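Local coordinates for ribosomal protein S2-related protein (Deinococcus radiodurans, PDB 2JH3) that carries a 4Fe-4S cluster, has a chelatase-like fold with two further domains, and may act as a sirohydrochlorin ferrochelatase, at residues R31-A36 with V253-L258. Residues are numbered along the deposited sequence; the frame is centred on the assembly and turned at random.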
loop_
_atom_site.group_PDB
_atom_site.type_symbol
_atom_site.label_atom_id
_atom_site.label_comp_id
_atom_site.label_asym_id
_atom_site.label_seq_id
_atom_site.Cartn_x
_atom_site.Cartn_y
_atom_site.Cartn_z
ATOM N N ARG A 31 22.251 19.446 17.652
ATOM C CA ARG A 31 23.293 18.421 17.400
ATOM C C ARG A 31 24.547 19.004 16.769
ATOM O O ARG A 31 25.637 18.531 17.049
ATOM C CB ARG A 31 22.817 17.286 16.472
ATOM C CG ARG A 31 21.752 16.446 17.011
ATOM C CD ARG A 31 21.355 15.386 15.997
ATOM N NE ARG A 31 20.090 14.833 16.447
ATOM C CZ ARG A 31 18.953 14.850 15.749
ATOM N NH1 ARG A 31 18.931 15.357 14.505
ATOM N NH2 ARG A 31 17.848 14.411 16.295
ATOM N N GLY A 32 24.372 19.953 15.853
ATOM C CA GLY A 32 25.486 20.679 15.247
ATOM C C GLY A 32 26.397 21.324 16.282
ATOM O O GLY A 32 27.616 21.225 16.187
ATOM N N ARG A 33 25.797 21.988 17.277
ATOM C CA ARG A 33 26.515 22.628 18.407
ATOM C C ARG A 33 27.250 21.614 19.303
ATOM O O ARG A 33 28.330 21.921 19.844
ATOM C CB ARG A 33 25.521 23.317 19.343
ATOM C CG ARG A 33 24.981 24.667 19.014
ATOM C CD ARG A 33 24.006 24.964 20.148
ATOM N NE ARG A 33 23.472 26.308 20.252
ATOM C CZ ARG A 33 22.662 26.856 19.356
ATOM N NH1 ARG A 33 22.324 26.198 18.240
ATOM N NH2 ARG A 33 22.196 28.085 19.549
ATOM N N GLY A 34 26.607 20.457 19.538
ATOM C CA GLY A 34 27.182 19.383 20.362
ATOM C C GLY A 34 28.472 18.827 19.781
ATOM O O GLY A 34 29.283 18.261 20.507
ATOM N N LEU A 35 28.662 18.984 18.465
ATOM C CA LEU A 35 29.947 18.639 17.809
ATOM C C LEU A 35 30.966 19.778 17.942
ATOM O O LEU A 35 32.158 19.557 18.154
ATOM C CB LEU A 35 29.748 18.356 16.324
ATOM C CG LEU A 35 28.792 17.249 15.907
ATOM C CD1 LEU A 35 28.430 17.451 14.415
ATOM C CD2 LEU A 35 29.437 15.857 16.189
ATOM N N ALA A 36 30.491 21.006 17.804
ATOM C CA ALA A 36 31.326 22.162 18.078
ATOM C C ALA A 36 31.770 22.224 19.588
ATOM O O ALA A 36 32.418 23.207 20.012
ATOM C CB ALA A 36 30.578 23.411 17.667
ATOM N N VAL A 253 14.704 29.848 18.606
ATOM C CA VAL A 253 13.999 28.903 19.503
ATOM C C VAL A 253 14.934 27.883 20.131
ATOM O O VAL A 253 14.642 27.410 21.213
ATOM C CB VAL A 253 12.771 28.210 18.857
ATOM C CG1 VAL A 253 11.640 29.233 18.645
ATOM C CG2 VAL A 253 13.088 27.633 17.528
ATOM N N ALA A 254 16.068 27.606 19.491
ATOM C CA ALA A 254 17.030 26.618 20.044
ATOM C C ALA A 254 17.569 27.073 21.369
ATOM O O ALA A 254 17.723 26.281 22.305
ATOM C CB ALA A 254 18.178 26.349 19.105
ATOM N N GLU A 255 17.838 28.375 21.476
ATOM C CA GLU A 255 18.303 28.930 22.747
ATOM C C GLU A 255 17.274 28.871 23.834
ATOM O O GLU A 255 17.630 28.721 25.007
ATOM C CB GLU A 255 18.870 30.362 22.558
ATOM C CG GLU A 255 20.331 30.347 21.964
ATOM C CD GLU A 255 21.347 29.585 22.895
ATOM O OE1 GLU A 255 21.449 29.879 24.123
ATOM O OE2 GLU A 255 22.071 28.689 22.393
ATOM N N VAL A 256 15.995 28.975 23.492
ATOM C CA VAL A 256 14.950 28.846 24.511
ATOM C C VAL A 256 14.844 27.408 25.043
ATOM O O VAL A 256 14.691 27.179 26.237
ATOM C CB VAL A 256 13.536 29.304 23.977
ATOM C CG1 VAL A 256 12.547 29.262 25.065
ATOM C CG2 VAL A 256 13.604 30.732 23.339
ATOM N N VAL A 257 14.881 26.453 24.135
ATOM C CA VAL A 257 14.884 25.016 24.484
ATOM C C VAL A 257 16.004 24.678 25.462
ATOM O O VAL A 257 15.775 23.998 26.470
ATOM C CB VAL A 257 15.013 24.168 23.203
ATOM C CG1 VAL A 257 15.434 22.696 23.522
ATOM C CG2 VAL A 257 13.728 24.195 22.424
ATOM N N LEU A 258 17.199 25.174 25.162
ATOM C CA LEU A 258 18.386 25.024 26.050
ATOM C C LEU A 258 18.166 25.598 27.449
ATOM O O LEU A 258 18.474 24.944 28.469
ATOM C CB LEU A 258 19.624 25.623 25.404
ATOM C CG LEU A 258 20.318 24.853 24.260
ATOM C CD1 LEU A 258 21.568 25.579 23.788
ATOM C CD2 LEU A 258 20.703 23.457 24.672
#
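Arg33 and Glu255 join the two helices by a salt bridge, with NH2 of Arg33 donating to OE2 of Glu255 over 2.9 Å. The bond is bent, its N-H...O angle being 141°, and the oxygen sits near the edge of the guanidinium but 25° out of its plane, accepting the hydrogen bond with its anti lone pair (the one away from OE1). NE of Arg33 lies 3.5 Å from the same OE2 and adds no second hydrogen bond, so the pairing is single-pronged rather than bidentate. The arginine chain is extended from CG to NE and spans a wide gap, for the helix axes come no closer than 12.8 Å; Glu255 is bent at chi2 (-60°), which brings its carboxylate toward the guanidinium.

Nonpolar contacts flank the ion pair: CB of Ala254 is 4.2 Å from NH1 of Arg33, and CD1 of Leu258 is 4.1 Å from its NE, both approaching obliquely. Ala254, Val257 and Leu258 also pack on Leu30, about one turn earlier on helix 18-35, and Val253 on Val26, so the ion pair lies beside a hydrophobic seam between the two CbiX family regions.

A single bent bond between a partly exposed arginine and an exposed glutamate, with just 133 Å² buried, is consistent with a modest electrostatic link at the edge of the hydrophobic packing.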